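Local coordinates for protein smoothened (Xenopus laevis, PDB 5KZZ) that relays Hedgehog signals as a Frizzled-family membrane receptor activated by cholesterol, the present chain being its extracellular cysteine-rich domain without bound sterol, at residues S56-R59 with R63-D66; W65-P70 with R97-I102; I23-V28 with L71-Y76; T34-A39 with D46-K51. All blocks are in the same frame, centred on the assembly; numbering follows the deposited sequence.

Contact 1: residues S56-R59 with R63-D66; sequences SGLR and RCWD. With ZN (zinc ion), chain F; ACT (acetate ion), chain I.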
loop_
_atom_site.group_PDB
_atom_site.type_symbol
_atom_site.label_atom_id
_atom_site.label_comp_id
_atom_site.label_asym_id
_atom_site.label_seq_id
_atom_site.Cartn_x
_atom_site.Cartn_y
_atom_site.Cartn_z
ATOM N N SER A 56 8.509 8.141 -4.640
ATOM C CA SER A 56 9.852 7.622 -4.883
ATOM C C SER A 56 10.942 8.596 -4.473
ATOM O O SER A 56 12.099 8.225 -4.400
ATOM C CB SER A 56 10.026 7.251 -6.353
ATOM O OG SER A 56 9.279 6.096 -6.669
ATOM N N GLY A 57 10.569 9.842 -4.197
ATOM C CA GLY A 57 11.530 10.808 -3.680
ATOM C C GLY A 57 12.123 10.333 -2.364
ATOM O O GLY A 57 13.211 10.739 -1.959
ATOM N N LEU A 58 11.403 9.449 -1.697
ATOM C CA LEU A 58 11.795 8.939 -0.397
ATOM C C LEU A 58 12.965 7.968 -0.488
ATOM O O LEU A 58 13.513 7.565 0.538
ATOM C CB LEU A 58 10.589 8.263 0.258
ATOM C CG LEU A 58 10.447 8.241 1.770
ATOM C CD1 LEU A 58 10.797 9.600 2.331
ATOM C CD2 LEU A 58 9.020 7.864 2.124
ATOM N N ARG A 59 13.351 7.607 -1.710
ATOM C CA ARG A 59 14.500 6.731 -1.928
ATOM C C ARG A 59 15.769 7.289 -1.290
ATOM O O ARG A 59 16.695 6.538 -0.997
ATOM C CB ARG A 59 14.735 6.519 -3.425
ATOM C CG ARG A 59 13.730 5.614 -4.086
ATOM C CD ARG A 59 13.932 5.604 -5.587
ATOM N NE ARG A 59 15.334 5.402 -5.928
ATOM C CZ ARG A 59 15.765 4.993 -7.119
ATOM N NH1 ARG A 59 14.900 4.737 -8.092
ATOM N NH2 ARG A 59 17.064 4.838 -7.336
ATOM N N ARG A 63 16.741 3.578 4.513
ATOM C CA ARG A 63 16.207 2.635 5.488
ATOM C C ARG A 63 14.693 2.745 5.557
ATOM O O ARG A 63 13.984 1.736 5.519
ATOM C CB ARG A 63 16.844 2.851 6.860
ATOM C CG ARG A 63 18.288 2.379 6.871
ATOM C CD ARG A 63 18.929 2.509 8.249
ATOM N NE ARG A 63 19.069 3.900 8.646
ATOM C CZ ARG A 63 19.354 4.310 9.879
ATOM N NH1 ARG A 63 19.549 3.434 10.857
ATOM N NH2 ARG A 63 19.457 5.609 10.129
ATOM N N CYS A 64 14.184 3.971 5.594
ATOM C CA CYS A 64 12.747 4.141 5.535
ATOM C C CYS A 64 12.192 3.611 4.204
ATOM O O CYS A 64 11.168 2.923 4.182
ATOM C CB CYS A 64 12.375 5.607 5.723
ATOM S SG CYS A 64 10.615 5.962 5.374
ATOM N N TRP A 65 12.882 3.894 3.100
ATOM C CA TRP A 65 12.397 3.458 1.794
ATOM C C TRP A 65 12.221 1.939 1.712
ATOM O O TRP A 65 11.194 1.452 1.244
ATOM C CB TRP A 65 13.335 3.954 0.689
ATOM C CG TRP A 65 12.824 3.650 -0.689
ATOM C CD1 TRP A 65 13.415 2.852 -1.618
ATOM C CD2 TRP A 65 11.580 4.095 -1.272
ATOM N NE1 TRP A 65 12.629 2.786 -2.747
ATOM C CE2 TRP A 65 11.503 3.541 -2.559
ATOM C CE3 TRP A 65 10.525 4.909 -0.829
ATOM C CZ2 TRP A 65 10.434 3.791 -3.419
ATOM C CZ3 TRP A 65 9.461 5.152 -1.686
ATOM C CH2 TRP A 65 9.423 4.585 -2.959
ATOM N N ASP A 66 13.203 1.187 2.195
ATOM C CA ASP A 66 13.101 -0.261 2.131
ATOM C C ASP A 66 11.904 -0.770 2.928
ATOM O O ASP A 66 11.204 -1.702 2.495
ATOM C CB ASP A 66 14.383 -0.927 2.646
ATOM C CG ASP A 66 14.413 -2.400 2.330
ATOM O OD1 ASP A 66 14.594 -2.721 1.144
ATOM O OD2 ASP A 66 14.193 -3.242 3.222
HETATM ZN ZN ZN F . 14.667 -4.667 0.793
HETATM C C ACT I . 17.011 6.552 6.402
HETATM O O ACT I . 15.817 6.202 6.541
HETATM O OXT ACT I . 17.779 5.878 5.680
HETATM C CH3 ACT I . 17.522 7.785 7.102
#
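The 3-10 turn 56-59 folds back on the start of helix 62-76 so that CA of Arg59 comes to 5.4 Å from CA of Trp65. This is the tight connection between helices 45-55 and 62-76 of the Frizzled-type cysteine-rich domain, and the indole of Trp65 fills it. With CG of Trp65 anti to N (chi1 -175°), the ring leaves helix 62-76 and lies across the turn. Arg59 lays its aliphatic part over one ring face: CG sits 3.5 Å from the centroid of the Trp65 five-membered ring, 19° off the normal, a CH-pi contact. The Arg59 guanidinium runs on past the ring, its plane tilted modestly against that of the indole. Leu58 and Ser56 meet the six-membered ring obliquely, Leu58 CB at 3.5 Å from Trp65 CE3 and Ser56 CA at 3.6 Å from Trp65 CH2. In the conformer described, Ser56 OG bonds back to O of Leu52 in helix 45-55. The CD2 methyl of Leu58 reaches Cys64 SG at 4.1 Å, against the disulfide that Cys64 makes with Cys100. At the helix start an acetate, probably from the crystallisation liquor, takes two backbone N-H groups: Arg63 N gives to OXT at 2.8 Å and 164°, Cys64 N to acetate O at 2.9 Å. Such an anion would suit the positive end of the helix dipole. Further round the helix, Asp66 holds a zinc ion through one carboxylate oxygen, OD1 to the metal being 2.0 Å.

Contact 2: residues W65-P70 with R97-I102; sequences WDAIRP and RVPCAI. With ZN (zinc ion), chain F.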
loop_
_atom_site.group_PDB
_atom_site.type_symbol
_atom_site.label_atom_id
_atom_site.label_comp_id
_atom_site.label_asym_id
_atom_site.label_seq_id
_atom_site.Cartn_x
_atom_site.Cartn_y
_atom_site.Cartn_z
ATOM N N TRP A 65 12.882 3.894 3.100
ATOM C CA TRP A 65 12.397 3.458 1.794
ATOM C C TRP A 65 12.221 1.939 1.712
ATOM O O TRP A 65 11.194 1.452 1.244
ATOM C CB TRP A 65 13.335 3.954 0.689
ATOM C CG TRP A 65 12.824 3.650 -0.689
ATOM C CD1 TRP A 65 13.415 2.852 -1.618
ATOM C CD2 TRP A 65 11.580 4.095 -1.272
ATOM N NE1 TRP A 65 12.629 2.786 -2.747
ATOM C CE2 TRP A 65 11.503 3.541 -2.559
ATOM C CE3 TRP A 65 10.525 4.909 -0.829
ATOM C CZ2 TRP A 65 10.434 3.791 -3.419
ATOM C CZ3 TRP A 65 9.461 5.152 -1.686
ATOM C CH2 TRP A 65 9.423 4.585 -2.959
ATOM N N ASP A 66 13.203 1.187 2.195
ATOM C CA ASP A 66 13.101 -0.261 2.131
ATOM C C ASP A 66 11.904 -0.770 2.928
ATOM O O ASP A 66 11.204 -1.702 2.495
ATOM C CB ASP A 66 14.383 -0.927 2.646
ATOM C CG ASP A 66 14.413 -2.400 2.330
ATOM O OD1 ASP A 66 14.594 -2.721 1.144
ATOM O OD2 ASP A 66 14.193 -3.242 3.222
ATOM N N ALA A 67 11.669 -0.172 4.095
ATOM C CA ALA A 67 10.534 -0.567 4.922
ATOM C C ALA A 67 9.192 -0.181 4.308
ATOM O O ALA A 67 8.219 -0.931 4.372
ATOM C CB ALA A 67 10.660 0.057 6.287
ATOM N N ILE A 68 9.125 1.014 3.731
ATOM C CA ILE A 68 7.833 1.556 3.302
ATOM C C ILE A 68 7.373 1.015 1.954
ATOM O O ILE A 68 6.163 1.000 1.685
ATOM C CB ILE A 68 7.877 3.119 3.290
ATOM C CG1 ILE A 68 6.475 3.698 3.508
ATOM C CG2 ILE A 68 8.461 3.657 2.011
ATOM C CD1 ILE A 68 6.430 5.215 3.508
ATOM N N ARG A 69 8.303 0.552 1.120
ATOM C CA ARG A 69 7.907 0.046 -0.197
ATOM C C ARG A 69 6.743 -0.971 -0.152
ATOM O O ARG A 69 5.768 -0.796 -0.872
ATOM C CB ARG A 69 9.111 -0.565 -0.945
ATOM C CG ARG A 69 10.094 0.422 -1.525
ATOM C CD ARG A 69 11.408 -0.267 -1.920
ATOM N NE ARG A 69 11.189 -1.304 -2.920
ATOM C CZ ARG A 69 12.090 -2.209 -3.271
ATOM N NH1 ARG A 69 13.275 -2.228 -2.679
ATOM N NH2 ARG A 69 11.799 -3.100 -4.209
ATOM N N PRO A 70 6.823 -2.029 0.683
ATOM C CA PRO A 70 5.710 -2.980 0.651
ATOM C C PRO A 70 4.412 -2.365 1.184
ATOM O O PRO A 70 3.353 -2.794 0.771
ATOM C CB PRO A 70 6.202 -4.131 1.549
ATOM C CG PRO A 70 7.270 -3.517 2.410
ATOM C CD PRO A 70 7.949 -2.559 1.470
ATOM N N ARG A 97 6.637 2.179 10.847
ATOM C CA ARG A 97 6.613 3.386 11.667
ATOM C C ARG A 97 7.963 3.738 12.248
ATOM O O ARG A 97 8.263 4.905 12.432
ATOM C CB ARG A 97 5.622 3.236 12.828
ATOM C CG ARG A 97 4.242 3.769 12.560
ATOM C CD ARG A 97 3.554 4.157 13.860
ATOM N NE ARG A 97 3.634 3.113 14.882
ATOM C CZ ARG A 97 2.693 2.894 15.798
ATOM N NH1 ARG A 97 1.593 3.634 15.806
ATOM N NH2 ARG A 97 2.842 1.926 16.696
ATOM N N VAL A 98 8.769 2.739 12.577
ATOM C CA VAL A 98 10.002 3.054 13.273
ATOM C C VAL A 98 11.032 3.613 12.288
ATOM O O VAL A 98 11.479 4.742 12.460
ATOM C CB VAL A 98 10.554 1.844 14.045
ATOM C CG1 VAL A 98 11.817 2.238 14.773
ATOM C CG2 VAL A 98 9.498 1.313 15.008
ATOM N N PRO A 99 11.377 2.874 11.219
ATOM C CA PRO A 99 12.360 3.507 10.332
ATOM C C PRO A 99 11.860 4.753 9.616
ATOM O O PRO A 99 12.678 5.559 9.169
ATOM C CB PRO A 99 12.686 2.405 9.319
ATOM C CG PRO A 99 11.657 1.418 9.469
ATOM C CD PRO A 99 11.155 1.468 10.854
ATOM N N CYS A 100 10.547 4.934 9.534
ATOM C CA CYS A 100 9.997 6.096 8.858
ATOM C C CYS A 100 9.434 7.063 9.872
ATOM O O CYS A 100 8.630 7.902 9.523
ATOM C CB CYS A 100 8.918 5.683 7.865
ATOM S SG CYS A 100 9.517 4.639 6.529
ATOM N N ALA A 101 9.870 6.949 11.126
ATOM C CA ALA A 101 9.349 7.798 12.200
ATOM C C ALA A 101 9.589 9.274 11.920
ATOM O O ALA A 101 8.645 10.073 11.896
ATOM C CB ALA A 101 9.979 7.402 13.542
ATOM N N ILE A 102 10.857 9.621 11.715
ATOM C CA ILE A 102 11.268 11.003 11.492
ATOM C C ILE A 102 10.574 11.577 10.264
ATOM O O ILE A 102 10.033 12.683 10.298
ATOM C CB ILE A 102 12.794 11.103 11.323
ATOM C CG1 ILE A 102 13.496 10.577 12.578
ATOM C CG2 ILE A 102 13.209 12.540 11.019
ATOM C CD1 ILE A 102 14.489 9.466 12.310
HETATM ZN ZN ZN F . 14.667 -4.667 0.793
#
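Ala67 CB rests on Pro99 CG at 3.6 Å, and one residue further along, Ile68 CB lies 3.9 Å from Cys100 SG. These two apolar touches make up the whole meeting of the segments. The sulfur, set beside the backbone N of Cys100 (chi1 -63°), meets Ile68 at its branch carbon. Cys100 SG also closes the disulfide to Cys64, one turn back from Ile68. That bond ties helix 62-76 to the loop after helix 90-97 in the Frizzled-type cysteine-rich domain, and the Ala67 and Pro99 pair packs beside it nearer the surface. Pro99 and Cys100 are presented by a type I turn, closed by Ala101 N to Val98 O at 3.0 Å. Just before the turn, Arg97 hands NH1 to the carbonyl of Leu113, which fastens the loop to the following helix. On the helix side, Pro70 has no N-H for the preceding turn, and the helix kinks there. Away from the loop, Arg69 CG lies 3.5 Å above the plane of the Trp65 ring, on the face opposite Arg59, and Arg69 NH2 makes a weak hydrogen bond to Ser27 OG.

Contact 3: residues I23-V28 with L71-Y76; sequences ICLGSV and LLCAVY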
loop_
_atom_site.group_PDB
_atom_site.type_symbol
_atom_site.label_atom_id
_atom_site.label_comp_id
_atom_site.label_asym_id
_atom_site.label_seq_id
_atom_site.Cartn_x
_atom_site.Cartn_y
_atom_site.Cartn_z
ATOM N N ILE A 23 4.900 -4.267 -12.033
ATOM C CA ILE A 23 5.972 -3.750 -11.158
ATOM C C ILE A 23 5.428 -2.673 -10.211
ATOM O O ILE A 23 4.683 -1.791 -10.655
ATOM C CB ILE A 23 7.151 -3.101 -11.972
ATOM C CG1 ILE A 23 7.750 -4.079 -12.980
ATOM C CG2 ILE A 23 8.196 -2.501 -11.030
ATOM C CD1 ILE A 23 8.255 -5.316 -12.383
ATOM N N CYS A 24 5.776 -2.751 -8.924
ATOM C CA CYS A 24 5.491 -1.673 -7.969
ATOM C C CYS A 24 6.764 -1.252 -7.257
ATOM O O CYS A 24 7.320 -2.021 -6.481
ATOM C CB CYS A 24 4.446 -2.115 -6.951
ATOM S SG CYS A 24 4.027 -0.814 -5.757
ATOM N N LEU A 25 7.232 -0.038 -7.540
ATOM C CA LEU A 25 8.422 0.508 -6.865
ATOM C C LEU A 25 9.582 -0.494 -6.911
ATOM O O LEU A 25 10.264 -0.738 -5.910
ATOM C CB LEU A 25 8.108 0.905 -5.410
ATOM C CG LEU A 25 7.011 1.952 -5.242
ATOM C CD1 LEU A 25 6.707 2.177 -3.748
ATOM C CD2 LEU A 25 7.484 3.230 -5.888
ATOM N N GLY A 26 9.788 -1.102 -8.080
ATOM C CA GLY A 26 10.910 -2.001 -8.283
ATOM C C GLY A 26 10.692 -3.438 -7.849
ATOM O O GLY A 26 11.614 -4.247 -7.911
ATOM N N SER A 27 9.493 -3.771 -7.388
ATOM C CA SER A 27 9.184 -5.150 -7.041
ATOM C C SER A 27 8.247 -5.740 -8.072
ATOM O O SER A 27 7.337 -5.068 -8.521
ATOM C CB SER A 27 8.544 -5.234 -5.658
ATOM O OG SER A 27 9.451 -4.801 -4.663
ATOM N N VAL A 28 8.454 -7.001 -8.427
ATOM C CA VAL A 28 7.547 -7.686 -9.342
ATOM C C VAL A 28 6.359 -8.248 -8.584
ATOM O O VAL A 28 6.537 -9.019 -7.648
ATOM C CB VAL A 28 8.247 -8.823 -10.066
ATOM C CG1 VAL A 28 7.261 -9.511 -10.971
ATOM C CG2 VAL A 28 9.418 -8.276 -10.848
ATOM N N LEU A 71 4.505 -1.380 2.073
ATOM C CA LEU A 71 3.303 -0.711 2.564
ATOM C C LEU A 71 2.674 0.113 1.443
ATOM O O LEU A 71 1.464 0.019 1.218
ATOM C CB LEU A 71 3.639 0.157 3.794
ATOM C CG LEU A 71 2.450 0.864 4.463
ATOM C CD1 LEU A 71 1.394 -0.145 4.776
ATOM C CD2 LEU A 71 2.928 1.589 5.726
ATOM N N LEU A 72 3.485 0.898 0.729
ATOM C CA LEU A 72 2.954 1.678 -0.375
ATOM C C LEU A 72 2.344 0.775 -1.428
ATOM O O LEU A 72 1.283 1.085 -1.967
ATOM C CB LEU A 72 4.043 2.555 -0.986
ATOM C CG LEU A 72 4.578 3.690 -0.106
ATOM C CD1 LEU A 72 5.725 4.410 -0.793
ATOM C CD2 LEU A 72 3.462 4.668 0.268
ATOM N N CYS A 73 2.995 -0.343 -1.729
ATOM C CA CYS A 73 2.429 -1.237 -2.717
ATOM C C CYS A 73 1.116 -1.882 -2.253
ATOM O O CYS A 73 0.199 -2.065 -3.050
ATOM C CB CYS A 73 3.471 -2.275 -3.095
ATOM S SG CYS A 73 4.865 -1.518 -4.030
ATOM N N ALA A 74 1.022 -2.196 -0.961
ATOM C CA ALA A 74 -0.194 -2.771 -0.400
ATOM C C ALA A 74 -1.364 -1.785 -0.391
ATOM O O ALA A 74 -2.512 -2.199 -0.372
ATOM C CB ALA A 74 0.081 -3.296 1.011
ATOM N N VAL A 75 -1.078 -0.484 -0.368
ATOM C CA VAL A 75 -2.104 0.545 -0.410
ATOM C C VAL A 75 -2.474 0.920 -1.846
ATOM O O VAL A 75 -3.655 1.016 -2.188
ATOM C CB VAL A 75 -1.611 1.800 0.354
ATOM C CG1 VAL A 75 -2.488 3.034 0.092
ATOM C CG2 VAL A 75 -1.517 1.501 1.848
ATOM N N TYR A 76 -1.457 1.136 -2.679
ATOM C CA TYR A 76 -1.656 1.705 -4.002
ATOM C C TYR A 76 -1.891 0.663 -5.081
ATOM O O TYR A 76 -2.648 0.933 -6.011
ATOM C CB TYR A 76 -0.455 2.564 -4.399
ATOM C CG TYR A 76 -0.450 3.922 -3.737
ATOM C CD1 TYR A 76 -1.173 4.987 -4.289
ATOM C CD2 TYR A 76 0.248 4.150 -2.558
ATOM C CE1 TYR A 76 -1.177 6.226 -3.693
ATOM C CE2 TYR A 76 0.237 5.409 -1.953
ATOM C CZ TYR A 76 -0.468 6.451 -2.532
ATOM O OH TYR A 76 -0.463 7.694 -1.936
#
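Cys24 and Cys73 reach each other by different first torsions: SG of Cys24 runs straight out from the hairpin, anti to N (chi1 -179°), whereas SG of Cys73 bends back beside N (chi1 -69°) and leans off the helix. The two sulfurs are joined at 2.0 Å, and the left-handed chi3 of -100° is close to the quarter turn a relaxed disulfide prefers. Next to this bond, Leu25 lays its side chain across that of Leu72 at about a right angle, with Leu25 CD1 at 3.8 Å from Leu72 CD1. The same methyl comes to 4.1 Å from Cys73 SG, so the disulfide has an apolar flank. Leu25 is the first corner residue of a type I' turn, with a left-handed backbone that Gly26 continues. The turn is tied at both sides, Cys24 N to Ser27 O at 2.8 Å and Ser27 N to Cys24 O at 2.9 Å. Leu25 also lies on Trp65 and Ser56, while its N bonds a glycerol, probably from the crystallisation liquor. Further along the helix, Tyr76 N bonds Leu72 O at 2.8 Å, and the phenol OH of Tyr76 is held by Asp41 and Trp55. The whole is a beta hairpin with a two-residue type I' loop, joined by a disulfide to helix 62-76, as belongs to the disulfide-braced cysteine-rich domain of the Frizzled and Smoothened receptors.

Contact 4: residues T34-A39 with D46-K51; sequences TSTVLA and DEVHDK. With ZN (zinc ion), chain E.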
loop_
_atom_site.group_PDB
_atom_site.type_symbol
_atom_site.label_atom_id
_atom_site.label_comp_id
_atom_site.label_asym_id
_atom_site.label_seq_id
_atom_site.Cartn_x
_atom_site.Cartn_y
_atom_site.Cartn_z
ATOM N N THR A 34 -6.093 -5.755 -9.409
ATOM C CA THR A 34 -5.972 -4.744 -8.373
ATOM C C THR A 34 -7.246 -3.923 -8.251
ATOM O O THR A 34 -8.223 -4.141 -8.972
ATOM C CB THR A 34 -4.765 -3.813 -8.669
ATOM O OG1 THR A 34 -4.437 -3.057 -7.501
ATOM C CG2 THR A 34 -5.044 -2.862 -9.829
ATOM N N SER A 35 -7.229 -2.989 -7.309
ATOM C CA SER A 35 -8.251 -1.962 -7.202
ATOM C C SER A 35 -7.591 -0.727 -6.629
ATOM O O SER A 35 -6.605 -0.837 -5.904
ATOM C CB SER A 35 -9.396 -2.416 -6.295
ATOM O OG SER A 35 -10.282 -1.343 -6.016
ATOM N N THR A 36 -8.140 0.439 -6.952
ATOM C CA THR A 36 -7.647 1.697 -6.405
ATOM C C THR A 36 -8.413 2.124 -5.147
ATOM O O THR A 36 -8.189 3.219 -4.625
ATOM C CB THR A 36 -7.738 2.823 -7.456
ATOM O OG1 THR A 36 -9.102 2.994 -7.868
ATOM C CG2 THR A 36 -6.903 2.480 -8.672
ATOM N N VAL A 37 -9.293 1.254 -4.647
ATOM C CA VAL A 37 -10.206 1.640 -3.575
ATOM C C VAL A 37 -9.495 2.011 -2.255
ATOM O O VAL A 37 -10.035 2.791 -1.466
ATOM C CB VAL A 37 -11.263 0.523 -3.318
ATOM C CG1 VAL A 37 -10.625 -0.723 -2.748
ATOM C CG2 VAL A 37 -12.374 1.019 -2.396
ATOM N N LEU A 38 -8.289 1.499 -2.002
ATOM C CA LEU A 38 -7.584 1.820 -0.753
ATOM C C LEU A 38 -6.774 3.096 -0.855
ATOM O O LEU A 38 -6.422 3.704 0.164
ATOM C CB LEU A 38 -6.649 0.687 -0.351
ATOM C CG LEU A 38 -7.318 -0.680 -0.284
ATOM C CD1 LEU A 38 -6.318 -1.709 0.193
ATOM C CD2 LEU A 38 -8.525 -0.641 0.663
ATOM N N ALA A 39 -6.470 3.510 -2.085
ATOM C CA ALA A 39 -5.668 4.712 -2.300
ATOM C C ALA A 39 -6.590 5.918 -2.360
ATOM O O ALA A 39 -7.094 6.279 -3.435
ATOM C CB ALA A 39 -4.854 4.590 -3.576
ATOM N N ASP A 46 -3.864 5.172 -13.383
ATOM C CA ASP A 46 -2.981 6.215 -13.893
ATOM C C ASP A 46 -2.540 7.157 -12.781
ATOM O O ASP A 46 -1.354 7.467 -12.642
ATOM C CB ASP A 46 -3.679 7.003 -15.008
ATOM C CG ASP A 46 -3.857 6.190 -16.280
ATOM O OD1 ASP A 46 -3.160 5.171 -16.464
ATOM O OD2 ASP A 46 -4.702 6.573 -17.117
ATOM N N GLU A 47 -3.486 7.592 -11.957
ATOM C CA GLU A 47 -3.147 8.463 -10.832
ATOM C C GLU A 47 -2.251 7.749 -9.823
ATOM O O GLU A 47 -1.318 8.339 -9.293
ATOM C CB GLU A 47 -4.411 8.963 -10.127
ATOM C CG GLU A 47 -5.149 10.045 -10.854
ATOM C CD GLU A 47 -5.815 11.022 -9.909
ATOM O OE1 GLU A 47 -6.216 10.634 -8.789
ATOM O OE2 GLU A 47 -5.926 12.203 -10.292
ATOM N N VAL A 48 -2.541 6.477 -9.545
ATOM C CA VAL A 48 -1.707 5.684 -8.647
ATOM C C VAL A 48 -0.254 5.725 -9.117
ATOM O O VAL A 48 0.658 5.939 -8.321
ATOM C CB VAL A 48 -2.192 4.219 -8.572
ATOM C CG1 VAL A 48 -1.082 3.318 -8.043
ATOM C CG2 VAL A 48 -3.476 4.126 -7.716
ATOM N N HIS A 49 -0.036 5.510 -10.411
ATOM C CA HIS A 49 1.311 5.450 -10.944
ATOM C C HIS A 49 2.023 6.781 -10.699
ATOM O O HIS A 49 3.205 6.831 -10.336
ATOM C CB HIS A 49 1.254 5.109 -12.423
ATOM C CG HIS A 49 2.572 4.725 -13.010
ATOM N ND1 HIS A 49 3.246 3.575 -12.655
ATOM C CD2 HIS A 49 3.337 5.339 -13.939
ATOM C CE1 HIS A 49 4.373 3.495 -13.349
ATOM N NE2 HIS A 49 4.450 4.552 -14.143
ATOM N N ASP A 50 1.304 7.876 -10.906
ATOM C CA ASP A 50 1.893 9.195 -10.699
ATOM C C ASP A 50 2.189 9.448 -9.216
ATOM O O ASP A 50 3.229 10.043 -8.889
ATOM C CB ASP A 50 0.971 10.277 -11.262
ATOM C CG ASP A 50 0.870 10.231 -12.785
ATOM O OD1 ASP A 50 1.732 9.620 -13.466
ATOM O OD2 ASP A 50 -0.092 10.810 -13.314
ATOM N N LYS A 51 1.294 9.014 -8.319
ATOM C CA LYS A 51 1.531 9.182 -6.884
ATOM C C LYS A 51 2.736 8.365 -6.438
ATOM O O LYS A 51 3.527 8.822 -5.627
ATOM C CB LYS A 51 0.295 8.775 -6.070
ATOM C CG LYS A 51 -0.974 9.575 -6.365
ATOM C CD LYS A 51 -0.820 11.044 -6.017
ATOM C CE LYS A 51 -2.157 11.777 -6.090
ATOM N NZ LYS A 51 -1.986 13.245 -5.904
HETATM ZN ZN ZN E . -3.400 3.866 -17.930
HETATM O O HOH W 1 -3.120 5.078 -20.008
HETATM O O HOH W 2 -4.755 2.361 -17.036
#
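Apolar touches come first: Thr36 CG2 meets Val48 CG2 at 3.9 Å, methyl to methyl, and Ala39 CB approaches the same Val48 methyl at a looser 4.4 Å. One branch of a valine on the helix thus takes both ends of the turn 36-39. Thr36 offers its methyl because OG1 sits between N and the carbonyl carbon (chi1 60°), leaving CG2 beside N. Hydrogen bonds shape segment 34-39 from within. Ala39 N returns to Thr36 O at 3.1 Å and closes a type I turn, and ahead of it Ser35 OG accepts Val37 N at 3.1 Å in an ST turn, bent to 154°. Other bonds go to neighbouring residues: Ser35 OG pairs with Thr14 OG1, and near the helix start Glu47 N bonds Ser44 OG, while in the conformer described Glu47 OE1 takes Ser43 N. Metal binding is the third kind. Asp46 OD1 ligates a zinc ion at 2.0 Å, two waters lie at 2.4 and 2.2 Å from the metal, and Lys20 NZ completes the set. A lysine nitrogen bound to zinc would be expected to be neutral. In the fold, Ala39 and Val48 both also lie on Tyr76 of helix 62-76, Thr34 pairs by its backbone with Glu17 of strand 17-18, and Val37 and Leu38 rest on Val85 of strand 84-86.

Overall arrangement
Helix 62-76 runs through contacts 1, 2 and 3, and its last residue, Tyr76, also packs on Val48 and Ala39 of contact 4. Contacts 3 and 4 are buried, contact 2 partly so, and contact 1 lies at the surface. The chemistry differs: contact 1 rests on the indole face, contact 3 on a buried disulfide, contact 4 on methyl packing, and a second disulfide joins contacts 1 and 2. Trp65 is common ground, shared by contacts 1 and 2 and touched by Leu25 of contact 3. Zinc is bound at exposed Asp66 (contacts 1 and 2) and at Asp46 (contact 4). Contacts 2 and 4 lie on opposite sides of the chain's centre, their centres about 20 Å apart.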